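Side-chain contacts in gamma-glutamyltranspeptidase (Streptomyces lincolnensis, PDB 6J3A), which probably cleaves or transfers gamma-glutamyl groups, as a member of the gamma-glutamyltranspeptidase family of N-terminal nucleophile (Ntn) hydrolases: residues M27-D32 with G123-A128; G43-H48 with A114-L119; L282-A287 with A334-G339; A287-E292 with V302-E307. All blocks are in the same frame, centred on the assembly; numbering follows the deposited sequence.

Contact 1: M27-D32 with G123-A128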
loop_
_atom_site.group_PDB
_atom_site.type_symbol
_atom_site.label_atom_id
_atom_site.label_comp_id
_atom_site.label_asym_id
_atom_site.label_seq_id
_atom_site.Cartn_x
_atom_site.Cartn_y
_atom_site.Cartn_z
ATOM N N MET A 27 -0.049 0.263 12.834
ATOM C CA MET A 27 -1.391 0.750 12.558
ATOM C C MET A 27 -2.422 0.039 13.421
ATOM O O MET A 27 -3.375 0.661 13.884
ATOM C CB MET A 27 -1.727 0.534 11.091
ATOM C CG MET A 27 -3.036 1.152 10.664
ATOM S SD MET A 27 -2.896 2.936 10.640
ATOM C CE MET A 27 -4.620 3.412 10.631
ATOM N N ALA A 28 -2.235 -1.263 13.616
ATOM C CA ALA A 28 -3.079 -2.044 14.527
ATOM C C ALA A 28 -3.149 -1.419 15.929
ATOM O O ALA A 28 -4.198 -1.416 16.559
ATOM C CB ALA A 28 -2.586 -3.484 14.610
ATOM N N VAL A 29 -2.028 -0.882 16.395
ATOM C CA VAL A 29 -1.972 -0.221 17.690
ATOM C C VAL A 29 -2.819 1.050 17.691
ATOM O O VAL A 29 -3.521 1.326 18.671
ATOM C CB VAL A 29 -0.512 0.061 18.092
ATOM C CG1 VAL A 29 -0.428 0.958 19.328
ATOM C CG2 VAL A 29 0.206 -1.262 18.336
ATOM N N LEU A 30 -2.767 1.812 16.603
ATOM C CA LEU A 30 -3.625 2.987 16.478
ATOM C C LEU A 30 -5.096 2.592 16.519
ATOM O O LEU A 30 -5.861 3.170 17.286
ATOM C CB LEU A 30 -3.309 3.771 15.211
ATOM C CG LEU A 30 -1.898 4.365 15.115
ATOM C CD1 LEU A 30 -1.763 5.186 13.840
ATOM C CD2 LEU A 30 -1.555 5.226 16.323
ATOM N N GLU A 31 -5.456 1.563 15.754
ATOM C CA GLU A 31 -6.822 1.021 15.735
ATOM C C GLU A 31 -7.332 0.566 17.108
ATOM O O GLU A 31 -8.530 0.595 17.384
ATOM C CB GLU A 31 -6.912 -0.158 14.756
ATOM C CG GLU A 31 -6.688 0.177 13.285
ATOM C CD GLU A 31 -7.800 1.007 12.670
ATOM O OE1 GLU A 31 -7.667 1.355 11.473
ATOM O OE2 GLU A 31 -8.805 1.318 13.362
ATOM N N ASP A 32 -6.401 0.152 17.955
ATOM C CA ASP A 32 -6.675 -0.308 19.303
ATOM C C ASP A 32 -6.603 0.847 20.339
ATOM O O ASP A 32 -6.578 0.609 21.552
ATOM C CB ASP A 32 -5.665 -1.432 19.612
ATOM C CG ASP A 32 -6.188 -2.464 20.602
ATOM O OD1 ASP A 32 -7.337 -2.942 20.442
ATOM O OD2 ASP A 32 -5.419 -2.825 21.525
ATOM N N GLY A 123 3.932 7.144 25.589
ATOM C CA GLY A 123 2.957 6.126 25.244
ATOM C C GLY A 123 1.865 5.990 26.291
ATOM O O GLY A 123 1.937 6.578 27.372
ATOM N N THR A 124 0.871 5.175 25.950
ATOM C CA THR A 124 -0.297 4.880 26.794
ATOM C C THR A 124 -0.558 3.388 27.046
ATOM O O THR A 124 -1.341 3.045 27.945
ATOM C CB THR A 124 -1.568 5.464 26.156
ATOM O OG1 THR A 124 -1.821 4.825 24.895
ATOM C CG2 THR A 124 -1.409 6.960 25.940
ATOM N N LYS A 125 0.091 2.515 26.268
ATOM C CA LYS A 125 -0.133 1.071 26.331
ATOM C C LYS A 125 0.962 0.338 27.114
ATOM O O LYS A 125 2.097 0.825 27.193
ATOM C CB LYS A 125 -0.227 0.492 24.918
ATOM C CG LYS A 125 -1.413 1.032 24.136
ATOM C CD LYS A 125 -1.770 0.171 22.927
ATOM C CE LYS A 125 -2.975 -0.717 23.202
ATOM N NZ LYS A 125 -4.242 0.076 23.225
ATOM N N PRO A 126 0.628 -0.833 27.701
ATOM C CA PRO A 126 1.666 -1.627 28.362
ATOM C C PRO A 126 2.600 -2.320 27.375
ATOM O O PRO A 126 2.254 -2.511 26.205
ATOM C CB PRO A 126 0.876 -2.671 29.174
ATOM C CG PRO A 126 -0.568 -2.313 29.032
ATOM C CD PRO A 126 -0.685 -1.497 27.786
ATOM N N LEU A 127 3.765 -2.701 27.880
ATOM C CA LEU A 127 4.800 -3.356 27.092
ATOM C C LEU A 127 4.247 -4.568 26.370
ATOM O O LEU A 127 4.505 -4.769 25.187
ATOM C CB LEU A 127 5.953 -3.810 28.003
ATOM C CG LEU A 127 7.402 -3.560 27.560
ATOM C CD1 LEU A 127 8.284 -4.669 28.113
ATOM C CD2 LEU A 127 7.590 -3.442 26.055
ATOM N N ALA A 128 3.486 -5.364 27.116
ATOM C CA ALA A 128 2.857 -6.583 26.610
ATOM C C ALA A 128 2.030 -6.350 25.341
ATOM O O ALA A 128 2.245 -7.021 24.330
ATOM C CB ALA A 128 1.996 -7.220 27.695
#
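Two bends near the end of the Lys125 side chain, the first at chi3 (102°), turn NZ onto Asp32, while Asp32 holds CG opposite its own backbone N and beside its carbonyl carbon, which brings carboxylate and backbone oxygen within range of the same ammonium group. In the helical part of this Ntn-hydrolase fold, the pair joins the C-terminal end of helix 20-31 to the loop entering helix 127-140. Lys125 NZ donates a hydrogen bond of 2.9 Å to Asp32 O, the carbonyl of the first residue to leave helical geometry. The bond is not aimed at a lone pair: the C=O...N angle is 128° and NZ stands 52° out of the carbonyl plane. A longer salt bridge, 3.6 Å from NZ to Asp32 OD2, adds to it, and the two side chains meet at about a right angle. The positive charge probably also suits the carbonyl end of the helix. A leucine in place of Lys125 would probably leave Asp32 O and the Asp32 carboxylate without their ammonium partner and the carboxylate freer to turn. Lys125 is itself positioned through its backbone N, which bonds to Asp38 OD1. Glu31 forms a salt bridge with Arg617 of its own chain and a hydrogen bond with Gln24 of the second subunit. Further back along the Lys125 chain, Val29 and Lys125 run past each other in opposite senses, with Val29 CG1 3.9 Å from Lys125 CD.

Contact 2: G43-H48 with A114-L119; sequences GAFVLH and AWMLLL
Ala44 makes a CH-pi contact with Trp115: its CB lies over one face of the indole, 3.7 Å from the centroid of the six-membered ring and 28° off the ring normal. The methyl is nearest the CE2 and CZ2 side of that ring, with Ala44 CB 3.4 Å from Trp115 CZ2. The aromatic pair comes next. Phe45 turns an edge toward the indole face in an offset edge-to-face arrangement, its ring centroid 5.7 Å from that of the five-membered ring and the planes at 61°. With its CG opposite the carbonyl carbon, Trp115 directs the indole across the space between two buried, nearly antiparallel segments of helices 36-50 and 111-122 in the Ntn-hydrolase fold. Their segment axes come no closer than 12.0 Å, and this wide separation is bridged by large side chains from 111-122 meeting an alanine and a phenylalanine. Apolar contacts extend the aromatic pair: Trp115 CB sits at the edge of the Phe45 ring, near its plane, and Met116, bent at chi2 and chi3, brings CE to 3.9 Å from Phe45 CZ. Trp192 adds a further edge-to-face partner for Phe45, and Leu127 touches Met116. The polar link is a single water lying in the planes of both the indole and the imidazole. It accepts from Trp115 NE1 at 2.9 Å and hydrogen-bonds to His48 NE2 at 2.7 Å.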
loop_
_atom_site.group_PDB
_atom_site.type_symbol
_atom_site.label_atom_id
_atom_site.label_comp_id
_atom_site.label_asym_id
_atom_site.label_seq_id
_atom_site.Cartn_x
_atom_site.Cartn_y
_atom_site.Cartn_z
ATOM N N GLY A 43 5.866 -1.312 16.040
ATOM C CA GLY A 43 6.476 -1.439 14.721
ATOM C C GLY A 43 7.966 -1.730 14.766
ATOM O O GLY A 43 8.471 -2.506 13.963
ATOM N N ALA A 44 8.664 -1.115 15.716
ATOM C CA ALA A 44 10.120 -1.240 15.832
ATOM C C ALA A 44 10.552 -2.647 16.185
ATOM O O ALA A 44 11.529 -3.150 15.648
ATOM C CB ALA A 44 10.651 -0.271 16.867
ATOM N N PHE A 45 9.821 -3.269 17.101
ATOM C CA PHE A 45 10.091 -4.646 17.493
ATOM C C PHE A 45 9.663 -5.637 16.407
ATOM O O PHE A 45 10.253 -6.702 16.267
ATOM C CB PHE A 45 9.452 -4.958 18.852
ATOM C CG PHE A 45 10.215 -4.381 20.016
ATOM C CD1 PHE A 45 10.109 -3.039 20.333
ATOM C CD2 PHE A 45 11.067 -5.181 20.778
ATOM C CE1 PHE A 45 10.825 -2.500 21.397
ATOM C CE2 PHE A 45 11.777 -4.651 21.850
ATOM C CZ PHE A 45 11.661 -3.305 22.160
ATOM N N VAL A 46 8.641 -5.297 15.638
ATOM C CA VAL A 46 8.318 -6.075 14.448
ATOM C C VAL A 46 9.481 -5.988 13.445
ATOM O O VAL A 46 9.896 -7.008 12.895
ATOM C CB VAL A 46 6.964 -5.645 13.838
ATOM C CG1 VAL A 46 6.754 -6.248 12.454
ATOM C CG2 VAL A 46 5.828 -6.061 14.767
ATOM N N LEU A 47 10.023 -4.792 13.243
ATOM C CA LEU A 47 11.171 -4.615 12.342
ATOM C C LEU A 47 12.380 -5.478 12.689
ATOM O O LEU A 47 13.075 -5.957 11.782
ATOM C CB LEU A 47 11.606 -3.151 12.290
ATOM C CG LEU A 47 10.719 -2.204 11.488
ATOM C CD1 LEU A 47 11.130 -0.769 11.761
ATOM C CD2 LEU A 47 10.809 -2.499 10.001
ATOM N N HIS A 48 12.637 -5.671 13.985
ATOM C CA HIS A 48 13.718 -6.576 14.417
ATOM C C HIS A 48 13.510 -7.935 13.759
ATOM O O HIS A 48 14.436 -8.522 13.189
ATOM C CB HIS A 48 13.719 -6.798 15.931
ATOM C CG HIS A 48 13.944 -5.562 16.732
ATOM N ND1 HIS A 48 13.460 -5.413 18.015
ATOM C CD2 HIS A 48 14.601 -4.416 16.438
ATOM C CE1 HIS A 48 13.799 -4.220 18.471
ATOM N NE2 HIS A 48 14.494 -3.596 17.535
ATOM N N ALA A 114 15.883 3.230 24.618
ATOM C CA ALA A 114 15.220 4.313 23.907
ATOM C C ALA A 114 13.736 4.055 23.679
ATOM O O ALA A 114 12.918 4.920 23.959
ATOM C CB ALA A 114 15.915 4.578 22.582
ATOM N N TRP A 115 13.390 2.872 23.181
ATOM C CA TRP A 115 11.981 2.515 22.964
ATOM C C TRP A 115 11.218 2.387 24.285
ATOM O O TRP A 115 10.014 2.658 24.342
ATOM C CB TRP A 115 11.859 1.206 22.168
ATOM C CG TRP A 115 12.334 1.301 20.745
ATOM C CD1 TRP A 115 13.332 0.569 20.156
ATOM C CD2 TRP A 115 11.830 2.175 19.729
ATOM N NE1 TRP A 115 13.478 0.934 18.835
ATOM C CE2 TRP A 115 12.570 1.920 18.550
ATOM C CE3 TRP A 115 10.821 3.145 19.699
ATOM C CZ2 TRP A 115 12.333 2.596 17.361
ATOM C CZ3 TRP A 115 10.584 3.819 18.509
ATOM C CH2 TRP A 115 11.341 3.543 17.355
ATOM N N MET A 116 11.918 1.965 25.335
ATOM C CA MET A 116 11.321 1.868 26.659
ATOM C C MET A 116 11.032 3.254 27.190
ATOM O O MET A 116 9.993 3.473 27.793
ATOM C CB MET A 116 12.238 1.127 27.641
ATOM C CG MET A 116 12.325 -0.379 27.462
ATOM S SD MET A 116 10.756 -1.224 27.204
ATOM C CE MET A 116 10.739 -1.289 25.414
ATOM N N LEU A 117 11.963 4.181 26.976
ATOM C CA LEU A 117 11.764 5.567 27.404
ATOM C C LEU A 117 10.577 6.187 26.688
ATOM O O LEU A 117 9.729 6.824 27.316
ATOM C CB LEU A 117 13.004 6.437 27.155
ATOM C CG LEU A 117 13.873 6.834 28.354
ATOM C CD1 LEU A 117 14.877 7.881 27.910
ATOM C CD2 LEU A 117 13.097 7.382 29.544
ATOM N N LEU A 118 10.533 5.996 25.372
ATOM C CA LEU A 118 9.428 6.493 24.561
ATOM C C LEU A 118 8.088 5.983 25.080
ATOM O O LEU A 118 7.183 6.762 25.358
ATOM C CB LEU A 118 9.617 6.103 23.096
ATOM C CG LEU A 118 8.704 6.856 22.116
ATOM C CD1 LEU A 118 9.029 8.341 22.019
ATOM C CD2 LEU A 118 8.802 6.229 20.741
ATOM N N LEU A 119 7.987 4.674 25.232
ATOM C CA LEU A 119 6.785 4.059 25.766
ATOM C C LEU A 119 6.415 4.623 27.143
ATOM O O LEU A 119 5.263 4.931 27.397
ATOM C CB LEU A 119 6.950 2.533 25.837
ATOM C CG LEU A 119 5.684 1.672 25.968
ATOM C CD1 LEU A 119 4.704 1.919 24.830
ATOM C CD2 LEU A 119 6.040 0.195 26.015
HETATM O O HOH W 1 15.200 -1.014 17.539
#

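Contact 3: L282-A287 with A334-G339; sequences LLQQLA and AEYNAG
Ala287 and Asn337 form the tight part of this contact. The Ala287 methyl lies against the Asn337 amide, with CB 3.6 Å from ND2, and Asn337 CB in turn rests 3.5 Å from Ala287 O. A chi1 of -73°, which sets Asn337 CG opposite its carbonyl carbon, brings the amide to this position. Its ND2 donates to the backbone oxygens of Leu331 and Ser333, and these bonds hold the amide in place beside the methyl. The packing occurs where segments 282-287 and 334-339, of helices 280-288 and 334-341, cross at -72°. Helix 280-288 leans by its leucines on strands 256-265 and 268-272 of the Ntn-hydrolase core, and the shorter helix is laid over it from outside. Toward Gln284 the fit is looser and relies on water. Gln284 NE2 approaches the edge of the Tyr336 ring no closer than 4.3 Å, at CE2, and the two polar ends are joined through Asp315, whose OD2 accepts from both Gln284 NE2 and Tyr336 OH. A water accepts from Gln284 NE2 at 3.0 Å, while Gln284 O and Asn337 OD1, the latter at 2.6 Å, are among the acceptors competing for its protons. Replacing Asn337 by a leucine would probably deprive this water of its OD1 partner and the carbonyls of Leu331 and Ser333 of the side-chain N-H they receive. Beyond the water, Gln284 OE1 bonds to Tyr320 OH.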
loop_
_atom_site.group_PDB
_atom_site.type_symbol
_atom_site.label_atom_id
_atom_site.label_comp_id
_atom_site.label_asym_id
_atom_site.label_seq_id
_atom_site.Cartn_x
_atom_site.Cartn_y
_atom_site.Cartn_z
ATOM N N LEU A 282 22.397 17.387 6.358
ATOM C CA LEU A 282 21.216 17.805 5.583
ATOM C C LEU A 282 21.018 19.315 5.731
ATOM O O LEU A 282 20.860 20.038 4.741
ATOM C CB LEU A 282 19.950 17.056 6.051
ATOM C CG LEU A 282 18.725 17.098 5.105
ATOM C CD1 LEU A 282 17.830 15.869 5.265
ATOM C CD2 LEU A 282 17.892 18.375 5.256
ATOM N N LEU A 283 21.043 19.771 6.981
ATOM C CA LEU A 283 20.904 21.184 7.306
ATOM C C LEU A 283 22.014 22.024 6.628
ATOM O O LEU A 283 21.736 23.089 6.081
ATOM C CB LEU A 283 20.878 21.392 8.833
ATOM C CG LEU A 283 19.905 20.557 9.692
ATOM C CD1 LEU A 283 19.982 20.869 11.180
ATOM C CD2 LEU A 283 18.488 20.783 9.226
ATOM N N GLN A 284 23.250 21.529 6.635
ATOM C CA GLN A 284 24.368 22.213 5.955
ATOM C C GLN A 284 24.155 22.316 4.451
ATOM O O GLN A 284 24.522 23.311 3.834
ATOM C CB GLN A 284 25.705 21.521 6.238
ATOM C CG GLN A 284 26.287 21.860 7.605
ATOM C CD GLN A 284 27.785 21.685 7.694
ATOM O OE1 GLN A 284 28.273 20.973 8.566
ATOM N NE2 GLN A 284 28.527 22.338 6.794
ATOM N N GLN A 285 23.554 21.286 3.871
ATOM C CA GLN A 285 23.209 21.314 2.452
ATOM C C GLN A 285 22.174 22.392 2.108
ATOM O O GLN A 285 22.251 23.010 1.043
ATOM C CB GLN A 285 22.737 19.938 1.994
ATOM C CG GLN A 285 23.875 18.940 1.849
ATOM C CD GLN A 285 23.372 17.533 1.589
ATOM O OE1 GLN A 285 23.141 17.154 0.448
ATOM N NE2 GLN A 285 23.198 16.758 2.648
ATOM N N LEU A 286 21.233 22.611 3.025
ATOM C CA LEU A 286 20.188 23.627 2.877
ATOM C C LEU A 286 20.752 25.027 3.022
ATOM O O LEU A 286 20.404 25.930 2.250
ATOM C CB LEU A 286 19.101 23.434 3.940
ATOM C CG LEU A 286 18.165 22.245 3.793
ATOM C CD1 LEU A 286 17.297 22.119 5.033
ATOM C CD2 LEU A 286 17.296 22.401 2.562
ATOM N N ALA A 287 21.606 25.201 4.033
ATOM C CA ALA A 287 22.339 26.455 4.234
ATOM C C ALA A 287 23.247 26.850 3.062
ATOM O O ALA A 287 23.502 28.026 2.836
ATOM C CB ALA A 287 23.151 26.377 5.506
ATOM N N ALA A 334 25.124 32.275 7.985
ATOM C CA ALA A 334 25.050 32.823 6.634
ATOM C C ALA A 334 26.434 33.236 6.139
ATOM O O ALA A 334 26.801 32.995 4.982
ATOM C CB ALA A 334 24.115 34.017 6.618
ATOM N N GLU A 335 27.170 33.889 7.038
ATOM C CA GLU A 335 28.577 34.298 6.836
ATOM C C GLU A 335 29.436 33.164 6.229
ATOM O O GLU A 335 30.004 33.310 5.136
ATOM C CB GLU A 335 29.140 34.852 8.182
ATOM C CG GLU A 335 30.635 34.686 8.498
ATOM C CD GLU A 335 31.562 35.571 7.664
ATOM O OE1 GLU A 335 31.311 35.775 6.442
ATOM O OE2 GLU A 335 32.565 36.061 8.247
ATOM N N TYR A 336 29.465 32.032 6.931
ATOM C CA TYR A 336 30.251 30.852 6.539
ATOM C C TYR A 336 29.840 30.291 5.168
ATOM O O TYR A 336 30.684 30.034 4.292
ATOM C CB TYR A 336 30.088 29.785 7.625
ATOM C CG TYR A 336 30.784 28.475 7.354
ATOM C CD1 TYR A 336 32.166 28.384 7.365
ATOM C CD2 TYR A 336 30.052 27.321 7.101
ATOM C CE1 TYR A 336 32.803 27.183 7.122
ATOM C CE2 TYR A 336 30.676 26.117 6.856
ATOM C CZ TYR A 336 32.055 26.051 6.884
ATOM O OH TYR A 336 32.689 24.858 6.639
ATOM N N ASN A 337 28.530 30.126 5.011
ATOM C CA ASN A 337 27.940 29.489 3.842
ATOM C C ASN A 337 28.006 30.359 2.577
ATOM O O ASN A 337 28.079 29.841 1.450
ATOM C CB ASN A 337 26.514 29.054 4.182
ATOM C CG ASN A 337 26.496 27.849 5.103
ATOM O OD1 ASN A 337 26.801 26.746 4.670
ATOM N ND2 ASN A 337 26.173 28.058 6.383
ATOM N N ALA A 338 28.007 31.675 2.775
ATOM C CA ALA A 338 28.224 32.621 1.685
ATOM C C ALA A 338 29.604 32.366 1.085
ATOM O O ALA A 338 29.763 32.289 -0.132
ATOM C CB ALA A 338 28.112 34.053 2.185
ATOM N N GLY A 339 30.596 32.213 1.953
ATOM C CA GLY A 339 31.922 31.793 1.518
ATOM C C GLY A 339 31.890 30.462 0.790
ATOM O O GLY A 339 32.391 30.343 -0.332
HETATM O O HOH W 2 27.114 24.210 4.963
#

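Contact 4: A287-E292 with V302-E307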
loop_
_atom_site.group_PDB
_atom_site.type_symbol
_atom_site.label_atom_id
_atom_site.label_comp_id
_atom_site.label_asym_id
_atom_site.label_seq_id
_atom_site.Cartn_x
_atom_site.Cartn_y
_atom_site.Cartn_z
ATOM N N ALA A 287 21.606 25.201 4.033
ATOM C CA ALA A 287 22.339 26.455 4.234
ATOM C C ALA A 287 23.247 26.850 3.062
ATOM O O ALA A 287 23.502 28.026 2.836
ATOM C CB ALA A 287 23.151 26.377 5.506
ATOM N N LEU A 288 23.723 25.861 2.324
ATOM C CA LEU A 288 24.562 26.101 1.145
ATOM C C LEU A 288 23.817 26.696 -0.034
ATOM O O LEU A 288 24.422 27.359 -0.877
ATOM C CB LEU A 288 25.248 24.795 0.694
ATOM C CG LEU A 288 26.758 24.572 0.873
ATOM C CD1 LEU A 288 27.456 25.598 1.737
ATOM C CD2 LEU A 288 27.016 23.176 1.423
ATOM N N LEU A 289 22.512 26.463 -0.096
ATOM C CA LEU A 289 21.751 26.786 -1.287
ATOM C C LEU A 289 21.618 28.293 -1.483
ATOM O O LEU A 289 21.491 29.024 -0.509
ATOM C CB LEU A 289 20.363 26.151 -1.203
ATOM C CG LEU A 289 20.336 24.618 -1.135
ATOM C CD1 LEU A 289 18.950 24.130 -0.727
ATOM C CD2 LEU A 289 20.778 23.981 -2.448
ATOM N N PRO A 290 21.668 28.760 -2.745
ATOM C CA PRO A 290 21.286 30.144 -2.981
ATOM C C PRO A 290 19.767 30.331 -2.855
ATOM O O PRO A 290 19.009 29.357 -2.915
ATOM C CB PRO A 290 21.752 30.403 -4.420
ATOM C CG PRO A 290 21.770 29.071 -5.071
ATOM C CD PRO A 290 22.093 28.084 -3.986
ATOM N N PRO A 291 19.317 31.584 -2.688
ATOM C CA PRO A 291 17.874 31.827 -2.601
ATOM C C PRO A 291 17.101 31.462 -3.873
ATOM O O PRO A 291 15.939 31.070 -3.783
ATOM C CB PRO A 291 17.781 33.330 -2.303
ATOM C CG PRO A 291 19.112 33.911 -2.649
ATOM C CD PRO A 291 20.111 32.812 -2.485
ATOM N N GLU A 292 17.777 31.552 -5.020
ATOM C CA GLU A 292 17.195 31.396 -6.345
ATOM C C GLU A 292 17.666 30.105 -7.001
ATOM O O GLU A 292 18.665 30.092 -7.726
ATOM C CB GLU A 292 17.641 32.607 -7.164
ATOM C CG GLU A 292 17.170 32.686 -8.607
ATOM C CD GLU A 292 17.122 34.125 -9.117
ATOM O OE1 GLU A 292 17.449 34.337 -10.307
ATOM O OE2 GLU A 292 16.773 35.045 -8.330
ATOM N N VAL A 302 20.581 19.314 -10.223
ATOM C CA VAL A 302 21.296 18.137 -9.728
ATOM C C VAL A 302 22.743 18.480 -9.388
ATOM O O VAL A 302 23.160 18.307 -8.241
ATOM C CB VAL A 302 21.250 16.982 -10.756
ATOM C CG1 VAL A 302 22.193 15.841 -10.381
ATOM C CG2 VAL A 302 19.837 16.456 -10.868
ATOM N N HIS A 303 23.482 18.953 -10.399
ATOM C CA HIS A 303 24.878 19.418 -10.248
ATOM C C HIS A 303 25.080 20.271 -8.996
ATOM O O HIS A 303 25.952 19.991 -8.178
ATOM C CB HIS A 303 25.331 20.230 -11.480
ATOM C CG HIS A 303 26.703 20.816 -11.339
ATOM N ND1 HIS A 303 27.849 20.092 -11.587
ATOM C CD2 HIS A 303 27.115 22.043 -10.940
ATOM C CE1 HIS A 303 28.906 20.849 -11.355
ATOM N NE2 HIS A 303 28.488 22.037 -10.959
ATOM N N LEU A 304 24.259 21.305 -8.870
ATOM C CA LEU A 304 24.279 22.196 -7.709
ATOM C C LEU A 304 24.186 21.452 -6.380
ATOM O O LEU A 304 24.935 21.745 -5.455
ATOM C CB LEU A 304 23.137 23.221 -7.795
ATOM C CG LEU A 304 22.977 24.134 -6.575
ATOM C CD1 LEU A 304 24.145 25.106 -6.477
ATOM C CD2 LEU A 304 21.656 24.879 -6.606
ATOM N N LEU A 305 23.249 20.512 -6.298
ATOM C CA LEU A 305 23.051 19.703 -5.098
ATOM C C LEU A 305 24.175 18.713 -4.820
ATOM O O LEU A 305 24.462 18.428 -3.655
ATOM C CB LEU A 305 21.722 18.952 -5.179
ATOM C CG LEU A 305 20.454 19.817 -5.206
ATOM C CD1 LEU A 305 19.205 18.956 -5.085
ATOM C CD2 LEU A 305 20.443 20.894 -4.133
ATOM N N VAL A 306 24.786 18.171 -5.876
ATOM C CA VAL A 306 25.885 17.195 -5.733
ATOM C C VAL A 306 27.121 17.887 -5.136
ATOM O O VAL A 306 27.672 17.465 -4.110
ATOM C CB VAL A 306 26.200 16.503 -7.088
ATOM C CG1 VAL A 306 27.491 15.679 -7.035
ATOM C CG2 VAL A 306 25.037 15.610 -7.502
ATOM N N GLU A 307 27.535 18.966 -5.782
ATOM C CA GLU A 307 28.671 19.746 -5.302
ATOM C C GLU A 307 28.441 20.270 -3.879
ATOM O O GLU A 307 29.334 20.203 -3.037
ATOM C CB GLU A 307 28.986 20.890 -6.278
ATOM C CG GLU A 307 29.420 20.417 -7.661
ATOM C CD GLU A 307 30.477 19.345 -7.575
ATOM O OE1 GLU A 307 30.125 18.161 -7.754
ATOM O OE2 GLU A 307 31.646 19.688 -7.277
#
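Leu289 pushes its CD2 methyl toward a shallow notch between the branches of Leu304 and Leu305, which come from successive positions on helix 299-319. In the helical part of the Ntn-hydrolase fold, the loop after helix 280-288 here packs on the next helix in the chain: the backbone is extended at Leu289 and Pro290, and side chains of helix 299-319 lie against this departing segment. With the backbone extended at Leu289 (psi 143°), CG opposite the carbonyl carbon carries the branch toward helix 299-319. The closest fit is with Leu305, where Leu289 CD2 and Leu305 CD2 are 3.5 Å apart and the side chains meet on a diagonal. On the other flank of the notch Leu304 CD2 stands off at 4.3 Å from Leu289 CD2. Leu304 is also a bump in its own right. Extended from its helix with CG opposite the backbone N (chi1 175°), it presents CD2 to the recess formed jointly by the Leu289 branch and the Pro290 ring. No hydrogen bond crosses between the two segments, and the contacts between them are apolar. Neighbours carry the apolar surface further: Trp265 of strand 256-265 touches Leu289, Trp538 touches Leu305, and Pro294 lies on Leu304. Just before Leu289, the carbonyl of Leu288 is held by Arg341 NE. The Pro290 side of the recess is formed by the ring carbon next to nitrogen, with Pro290 CD 4.2 Å from Leu304 CD2.

How the contacts relate
The four contacts form two pairs. Contacts 1 and 2, with centres 12 Å apart, involve consecutive helices, 20-31 with 36-50 and 111-122 with 127-140; contact 2 falls within the sequence span that contact 1 closes, and Leu127 and Leu119 touch between them. Contacts 3 and 4, centred 10 Å apart, share Ala287 and helix 280-288, and the span of contact 4 lies within that of contact 3. The pairs follow each other along the chain. Contact 2 lies on the opposite side of the chain's centre from contacts 3 and 4, its nearest atoms about 18 Å from contact 3. The two pairs thus belong to separate groups of helices in one Ntn-hydrolase chain.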